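Side-chain contacts in oxidoreductase, Gfo/Idh/MocA family (Vibrio cholerae, PDB 1XEA), which probably binds a nicotinamide dinucleotide in a Rossmann-type domain and acts as an oxidoreductase on a substrate that is not established: residues 10-13 / 14-18; 51-55 / 56-60; 162-165 / 166-170. All blocks are in the same frame, centred on the assembly; numbering follows the deposited sequence.

Contact 1: 10-13 / 14-18; sequences LGDI and AQKAY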
loop_
_atom_site.group_PDB
_atom_site.type_symbol
_atom_site.label_atom_id
_atom_site.label_comp_id
_atom_site.label_asym_id
_atom_site.label_seq_id
_atom_site.Cartn_x
_atom_site.Cartn_y
_atom_site.Cartn_z
ATOM N N LEU A 10 34.864 -19.210 -3.422
ATOM C CA LEU A 10 34.334 -17.912 -3.040
ATOM C C LEU A 10 33.810 -17.091 -4.211
ATOM O O LEU A 10 34.471 -16.167 -4.680
ATOM C CB LEU A 10 35.404 -17.136 -2.269
ATOM C CG LEU A 10 36.011 -17.951 -1.125
ATOM C CD1 LEU A 10 37.072 -17.122 -0.428
ATOM C CD2 LEU A 10 34.935 -18.394 -0.147
ATOM N N GLY A 11 32.609 -17.434 -4.665
ATOM C CA GLY A 11 31.998 -16.727 -5.771
ATOM C C GLY A 11 31.144 -15.577 -5.288
ATOM O O GLY A 11 31.347 -15.066 -4.187
ATOM N N ASP A 12 30.179 -15.179 -6.112
ATOM C CA ASP A 12 29.280 -14.070 -5.799
ATOM C C ASP A 12 28.428 -14.317 -4.556
ATOM O O ASP A 12 28.451 -13.535 -3.605
ATOM C CB ASP A 12 28.358 -13.800 -6.994
ATOM C CG ASP A 12 27.447 -12.608 -6.772
ATOM O OD1 ASP A 12 26.434 -12.489 -7.506
ATOM O OD2 ASP A 12 27.751 -11.788 -5.870
ATOM N N ILE A 13 27.657 -15.395 -4.583
ATOM C CA ILE A 13 26.798 -15.737 -3.466
ATOM C C ILE A 13 27.616 -15.873 -2.189
ATOM O O ILE A 13 27.136 -15.569 -1.104
ATOM C CB ILE A 13 26.075 -17.058 -3.721
ATOM C CG1 ILE A 13 25.407 -17.016 -5.093
ATOM C CG2 ILE A 13 25.043 -17.309 -2.630
ATOM C CD1 ILE A 13 24.856 -18.371 -5.553
ATOM N N ALA A 14 28.851 -16.338 -2.313
ATOM C CA ALA A 14 29.686 -16.509 -1.141
ATOM C C ALA A 14 30.073 -15.155 -0.584
ATOM O O ALA A 14 29.960 -14.908 0.615
ATOM C CB ALA A 14 30.935 -17.306 -1.489
ATOM N N GLN A 15 30.536 -14.274 -1.456
ATOM C CA GLN A 15 30.943 -12.957 -1.015
ATOM C C GLN A 15 29.788 -12.091 -0.550
ATOM O O GLN A 15 29.967 -11.269 0.340
ATOM C CB GLN A 15 31.703 -12.256 -2.125
ATOM C CG GLN A 15 33.033 -12.879 -2.395
ATOM C CD GLN A 15 33.727 -12.211 -3.549
ATOM O OE1 GLN A 15 33.923 -10.995 -3.551
ATOM N NE2 GLN A 15 34.100 -13.000 -4.547
ATOM N N LYS A 16 28.603 -12.284 -1.125
ATOM C CA LYS A 16 27.443 -11.478 -0.752
ATOM C C LYS A 16 26.676 -11.916 0.498
ATOM O O LYS A 16 26.163 -11.074 1.234
ATOM C CB LYS A 16 26.447 -11.399 -1.911
ATOM C CG LYS A 16 26.725 -10.327 -2.942
ATOM C CD LYS A 16 25.518 -10.160 -3.866
ATOM C CE LYS A 16 25.724 -9.058 -4.920
ATOM N NZ LYS A 16 24.511 -8.883 -5.800
ATOM N N ALA A 17 26.592 -13.215 0.752
ATOM C CA ALA A 17 25.827 -13.674 1.903
ATOM C C ALA A 17 26.579 -14.545 2.891
ATOM O O ALA A 17 26.751 -14.186 4.057
ATOM C CB ALA A 17 24.582 -14.415 1.420
ATOM N N TYR A 18 27.017 -15.704 2.421
ATOM C CA TYR A 18 27.713 -16.653 3.281
ATOM C C TYR A 18 28.917 -16.093 4.036
ATOM O O TYR A 18 28.910 -16.021 5.268
ATOM C CB TYR A 18 28.111 -17.873 2.460
ATOM C CG TYR A 18 26.918 -18.646 1.967
ATOM C CD1 TYR A 18 26.610 -18.691 0.618
ATOM C CD2 TYR A 18 26.108 -19.357 2.854
ATOM C CE1 TYR A 18 25.528 -19.433 0.156
ATOM C CE2 TYR A 18 25.021 -20.105 2.405
ATOM C CZ TYR A 18 24.739 -20.142 1.053
ATOM O OH TYR A 18 23.694 -20.912 0.585
#
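Gln15 reaches back past Gly11 to the carbonyl of Leu10 at the start of helix 12-22, the first turn after the opening strand of a Rossmann-type beta-alpha-beta unit. Gly11 and Ala14 fit a GxGxxA pattern, consistent with a dinucleotide-binding turn. With CG beside its own backbone N (chi1 -69°) and the chain extended beyond it, Gln15 sends NE2 to Leu10 O at 3.2 Å. The N-H points fairly straight, and the acceptor lies close to the amide plane, but the nitrogen stands above the plane of the Leu10 carbonyl. Gly11, at the N-cap, receives Gln15 N on its own O at 3.0 Å, so the backbone and the side chain of Gln15 hold successive residues of the turn. Ala14 CB packs on Leu10 CA (3.8 Å) on the buried side, where Met7 of the preceding strand also packs. On the outer side, the Asp12 carboxylate crosses the aliphatic part of Lys16, with OD2 3.4 Å from CD; Lys16 NZ lies 4.4 Å from OD2, too far for an ion pair, and the lysine makes a cation-pi contact with Trp259 of the second subunit. Tyr18, whose OH bonds Asp93, runs alongside Ile13 and points the same way. The meeting is oblique to the ring: Ile13 CG2 lies 3.5 Å from Tyr18 CE1.

Contact 2: 51-55 / 56-60; sequences ATCTD and YRDVL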
loop_
_atom_site.group_PDB
_atom_site.type_symbol
_atom_site.label_atom_id
_atom_site.label_comp_id
_atom_site.label_asym_id
_atom_site.label_seq_id
_atom_site.Cartn_x
_atom_site.Cartn_y
_atom_site.Cartn_z
ATOM N N ALA A 51 43.870 -19.092 7.976
ATOM C CA ALA A 51 43.789 -20.325 7.200
ATOM C C ALA A 51 43.413 -20.055 5.742
ATOM O O ALA A 51 42.234 -20.008 5.397
ATOM C CB ALA A 51 42.774 -21.271 7.839
ATOM N N THR A 52 44.421 -19.877 4.892
ATOM C CA THR A 52 44.195 -19.623 3.472
ATOM C C THR A 52 44.536 -20.880 2.697
ATOM O O THR A 52 45.310 -21.710 3.174
ATOM C CB THR A 52 45.058 -18.465 2.965
ATOM O OG1 THR A 52 44.772 -17.294 3.739
ATOM C CG2 THR A 52 44.762 -18.180 1.501
ATOM N N CYS A 53 43.987 -21.015 1.494
ATOM C CA CYS A 53 44.211 -22.227 0.718
ATOM C C CYS A 53 43.725 -22.071 -0.722
ATOM O O CYS A 53 42.756 -21.365 -0.978
ATOM C CB CYS A 53 43.450 -23.348 1.426
ATOM S SG CYS A 53 43.578 -25.007 0.780
ATOM N N THR A 54 44.390 -22.728 -1.665
ATOM C CA THR A 54 43.973 -22.630 -3.063
ATOM C C THR A 54 43.456 -23.951 -3.619
ATOM O O THR A 54 42.595 -23.973 -4.502
ATOM C CB THR A 54 45.123 -22.157 -3.967
ATOM O OG1 THR A 54 45.492 -20.826 -3.607
ATOM C CG2 THR A 54 44.693 -22.164 -5.430
ATOM N N ASP A 55 44.002 -25.050 -3.114
ATOM C CA ASP A 55 43.594 -26.378 -3.556
ATOM C C ASP A 55 42.667 -27.008 -2.520
ATOM O O ASP A 55 43.032 -27.154 -1.352
ATOM C CB ASP A 55 44.823 -27.266 -3.760
ATOM C CG ASP A 55 44.479 -28.594 -4.392
ATOM O OD1 ASP A 55 43.712 -29.364 -3.775
ATOM O OD2 ASP A 55 44.976 -28.863 -5.507
ATOM N N TYR A 56 41.473 -27.397 -2.962
ATOM C CA TYR A 56 40.479 -27.987 -2.077
ATOM C C TYR A 56 40.968 -29.189 -1.295
ATOM O O TYR A 56 40.232 -29.723 -0.470
ATOM C CB TYR A 56 39.218 -28.355 -2.867
ATOM C CG TYR A 56 39.354 -29.542 -3.786
ATOM C CD1 TYR A 56 39.255 -30.842 -3.293
ATOM C CD2 TYR A 56 39.549 -29.367 -5.154
ATOM C CE1 TYR A 56 39.344 -31.946 -4.141
ATOM C CE2 TYR A 56 39.641 -30.461 -6.018
ATOM C CZ TYR A 56 39.537 -31.752 -5.506
ATOM O OH TYR A 56 39.626 -32.843 -6.355
ATOM N N ARG A 57 42.207 -29.610 -1.535
ATOM C CA ARG A 57 42.753 -30.764 -0.827
ATOM C C ARG A 57 43.490 -30.349 0.436
ATOM O O ARG A 57 43.350 -30.985 1.484
ATOM C CB ARG A 57 43.686 -31.546 -1.748
ATOM C CG ARG A 57 42.974 -32.113 -2.952
ATOM C CD ARG A 57 43.900 -32.169 -4.156
ATOM N NE ARG A 57 43.146 -32.112 -5.403
ATOM C CZ ARG A 57 43.692 -31.943 -6.602
ATOM N NH1 ARG A 57 45.007 -31.814 -6.713
ATOM N NH2 ARG A 57 42.920 -31.897 -7.686
ATOM N N ASP A 58 44.257 -29.267 0.337
ATOM C CA ASP A 58 45.021 -28.763 1.473
ATOM C C ASP A 58 44.105 -28.431 2.638
ATOM O O ASP A 58 44.547 -28.310 3.781
ATOM C CB ASP A 58 45.805 -27.513 1.069
ATOM C CG ASP A 58 46.782 -27.775 -0.058
ATOM O OD1 ASP A 58 47.733 -28.563 0.145
ATOM O OD2 ASP A 58 46.599 -27.192 -1.149
ATOM N N VAL A 59 42.824 -28.283 2.334
ATOM C CA VAL A 59 41.829 -27.960 3.339
ATOM C C VAL A 59 41.844 -28.945 4.510
ATOM O O VAL A 59 41.610 -28.560 5.652
ATOM C CB VAL A 59 40.416 -27.925 2.704
ATOM C CG1 VAL A 59 39.354 -27.770 3.775
ATOM C CG2 VAL A 59 40.329 -26.774 1.706
ATOM N N LEU A 60 42.122 -30.210 4.231
ATOM C CA LEU A 60 42.148 -31.214 5.286
ATOM C C LEU A 60 43.241 -30.961 6.311
ATOM O O LEU A 60 43.140 -31.398 7.458
ATOM C CB LEU A 60 42.349 -32.590 4.678
ATOM C CG LEU A 60 41.229 -33.007 3.738
ATOM C CD1 LEU A 60 41.639 -34.301 3.061
ATOM C CD2 LEU A 60 39.916 -33.180 4.518
#
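Asp55 and Arg57 meet across a tight turn in the loop between helix 37-46 and strand 66-69 of the Rossmann-type domain. The charged interaction is a salt bridge, Asp55 OD2 to Arg57 NH1 at 3.2 Å. Its geometry is face-on: OD2 sits 3.1 Å above the guanidinium plane, displaced toward the rim, and at that height no N-H is directed at it. The carboxylate and guanidinium planes are 64° apart. The bent Arg57 chain, chi2 148°, brings a face of the guanidinium under Asp55 OD2, while Phe82 of helix 76-85 packs against the arginine.

Among polar contacts, Asp58 N gives a weak hydrogen bond to Asp55 O, 3.0 Å long with an N-H...O angle of 130°. The Asp58 carboxylate lies in the neighbourhood of that of Asp55, though the exact place of Asp55 OD1 is doubtful.

Nonpolar packing is carried by Cys53. Its SG, swung opposite the backbone N, lies 3.4 Å from Asp58 CB and 3.8 Å from Val59 CG2; Cys33 of strand 28-33 borders both Cys53 and Val59. For the Asp55-Arg57 pair the chemistry implies electrostatic attraction without directional pairing, and Arg57 may offset part of the local negative charge.

Contact 3: 162-165 / 166-170; sequences TFVF and DDFIH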
loop_
_atom_site.group_PDB
_atom_site.type_symbol
_atom_site.label_atom_id
_atom_site.label_comp_id
_atom_site.label_asym_id
_atom_site.label_seq_id
_atom_site.Cartn_x
_atom_site.Cartn_y
_atom_site.Cartn_z
ATOM N N THR A 162 19.352 -23.947 -16.880
ATOM C CA THR A 162 19.700 -22.904 -15.930
ATOM C C THR A 162 18.480 -22.357 -15.215
ATOM O O THR A 162 18.444 -22.277 -13.989
ATOM C CB THR A 162 20.399 -21.739 -16.624
ATOM O OG1 THR A 162 21.528 -22.229 -17.353
ATOM C CG2 THR A 162 20.869 -20.723 -15.597
ATOM N N PHE A 163 17.486 -21.966 -16.000
ATOM C CA PHE A 163 16.245 -21.415 -15.476
ATOM C C PHE A 163 15.680 -22.293 -14.363
ATOM O O PHE A 163 15.307 -21.792 -13.311
ATOM C CB PHE A 163 15.240 -21.301 -16.622
ATOM C CG PHE A 163 13.939 -20.638 -16.254
ATOM C CD1 PHE A 163 13.603 -19.405 -16.799
ATOM C CD2 PHE A 163 12.994 -21.300 -15.481
ATOM C CE1 PHE A 163 12.352 -18.846 -16.591
ATOM C CE2 PHE A 163 11.739 -20.742 -15.270
ATOM C CZ PHE A 163 11.419 -19.515 -15.834
ATOM N N VAL A 164 15.629 -23.599 -14.589
ATOM C CA VAL A 164 15.076 -24.489 -13.586
ATOM C C VAL A 164 16.009 -24.823 -12.440
ATOM O O VAL A 164 15.677 -24.591 -11.281
ATOM C CB VAL A 164 14.591 -25.810 -14.203
ATOM C CG1 VAL A 164 14.001 -26.705 -13.125
ATOM C CG2 VAL A 164 13.546 -25.534 -15.269
ATOM N N PHE A 165 17.177 -25.369 -12.736
ATOM C CA PHE A 165 18.078 -25.734 -11.656
ATOM C C PHE A 165 18.694 -24.582 -10.878
ATOM O O PHE A 165 18.947 -24.712 -9.682
ATOM C CB PHE A 165 19.176 -26.665 -12.169
ATOM C CG PHE A 165 18.758 -28.103 -12.230
ATOM C CD1 PHE A 165 17.955 -28.568 -13.264
ATOM C CD2 PHE A 165 19.136 -28.987 -11.233
ATOM C CE1 PHE A 165 17.532 -29.893 -13.299
ATOM C CE2 PHE A 165 18.717 -30.311 -11.264
ATOM C CZ PHE A 165 17.915 -30.761 -12.300
ATOM N N ASP A 166 18.924 -23.449 -11.525
ATOM C CA ASP A 166 19.537 -22.337 -10.812
ATOM C C ASP A 166 18.581 -21.241 -10.349
ATOM O O ASP A 166 19.004 -20.272 -9.715
ATOM C CB ASP A 166 20.648 -21.724 -11.665
ATOM C CG ASP A 166 21.716 -22.732 -12.027
ATOM O OD1 ASP A 166 22.364 -23.285 -11.103
ATOM O OD2 ASP A 166 21.909 -22.977 -13.238
ATOM N N ASP A 167 17.292 -21.396 -10.632
ATOM C CA ASP A 167 16.338 -20.368 -10.249
ATOM C C ASP A 167 15.010 -20.918 -9.753
ATOM O O ASP A 167 14.724 -20.877 -8.554
ATOM C CB ASP A 167 16.106 -19.445 -11.443
ATOM C CG ASP A 167 15.895 -18.011 -11.034
ATOM O OD1 ASP A 167 16.037 -17.704 -9.834
ATOM O OD2 ASP A 167 15.596 -17.180 -11.916
ATOM N N PHE A 168 14.210 -21.432 -10.685
ATOM C CA PHE A 168 12.890 -21.983 -10.389
ATOM C C PHE A 168 12.908 -22.933 -9.204
ATOM O O PHE A 168 11.911 -23.098 -8.500
ATOM C CB PHE A 168 12.343 -22.717 -11.611
ATOM C CG PHE A 168 10.912 -23.112 -11.476
ATOM C CD1 PHE A 168 9.913 -22.143 -11.458
ATOM C CD2 PHE A 168 10.553 -24.454 -11.357
ATOM C CE1 PHE A 168 8.570 -22.500 -11.321
ATOM C CE2 PHE A 168 9.211 -24.827 -11.221
ATOM C CZ PHE A 168 8.212 -23.848 -11.202
ATOM N N ILE A 169 14.054 -23.560 -8.982
ATOM C CA ILE A 169 14.184 -24.496 -7.878
ATOM C C ILE A 169 13.900 -23.797 -6.556
ATOM O O ILE A 169 13.512 -24.436 -5.592
ATOM C CB ILE A 169 15.589 -25.123 -7.852
ATOM C CG1 ILE A 169 15.572 -26.382 -6.985
ATOM C CG2 ILE A 169 16.597 -24.120 -7.322
ATOM C CD1 ILE A 169 16.682 -27.335 -7.303
ATOM N N HIS A 170 14.094 -22.485 -6.516
ATOM C CA HIS A 170 13.832 -21.750 -5.299
ATOM C C HIS A 170 12.351 -21.842 -4.966
ATOM O O HIS A 170 11.971 -22.441 -3.965
ATOM C CB HIS A 170 14.238 -20.290 -5.444
ATOM C CG HIS A 170 15.641 -20.010 -5.015
ATOM N ND1 HIS A 170 16.142 -20.425 -3.800
ATOM C CD2 HIS A 170 16.654 -19.363 -5.638
ATOM C CE1 HIS A 170 17.404 -20.051 -3.695
ATOM N NE2 HIS A 170 17.741 -19.404 -4.798
#
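Helix 160-175 changes its bonding pattern midway through this contact, passing through a wider pi-type turn. Asp166 N bonds Thr162 O at 2.8 Å, a regular four-residue step. Two five-residue steps follow: Phe168 N reaches Phe163 O at 2.9 Å, with an N-H...O angle of 168°, and Ile169 N reaches Val164 O at 3.0 Å, in the carbonyl plane but with the N-H more bent. His170 N then bonds Asp167 O at 2.7 Å, a three-residue step. These shifts of spacing are the evidence for a kink and a pi-bulge.

The side chains follow this widened backbone. Phe163 and Phe168 both place CG opposite their backbone N (chi1 -175° and -170°), which sends their rings toward the same flank of the helix. They meet obliquely, Phe163 CD2 lying 4.2 Å from Phe168 CB, and both rings pack against strands 196-206 and 209-216 of the mixed sheet. On another flank, Val164 and Phe165 pack on helix 286-311, while Ile169 CG2 lies 3.4 Å from Phe165 O.

Among the polar groups, Asp166 OD2 rests 3.4 Å from the methyl CG2 of Thr162, whose OG1 instead bonds Asp159; Asp166 OD1 has a weak hydrogen bond to Thr73. Arg153 and Arg217 grip the Asp167 carboxylate through salt bridges to OD2. Asp166 and His170, one four-residue step apart and packed on Pro95 and Lys94 respectively, fit the pattern of Gfo/Idh/MocA enzymes, in which this aspartate, histidine and lysine probably form the catalytic site.

In the fold
Along the chain the three contacts come in series. Contacts 1 and 2 belong to the same Rossmann-type domain: contact 1 begins helix 12-22, between strands 3-8 and 28-33 of the parallel sheet, and contact 2 lies in the loop between helix 37-46 and strand 66-69. Their centres are 18 Å apart, with nearest atoms about 7 Å apart. Contact 3, on helix 160-175 against the mixed sheet, stands at the same distances from contact 1, centres 18 Å and nearest atoms about 7 Å apart, but its centre is 30 Å from that of contact 2. The probable dinucleotide-binding turn thus lies near the helix with the probable catalytic residues, while contact 2 is remote from that helix.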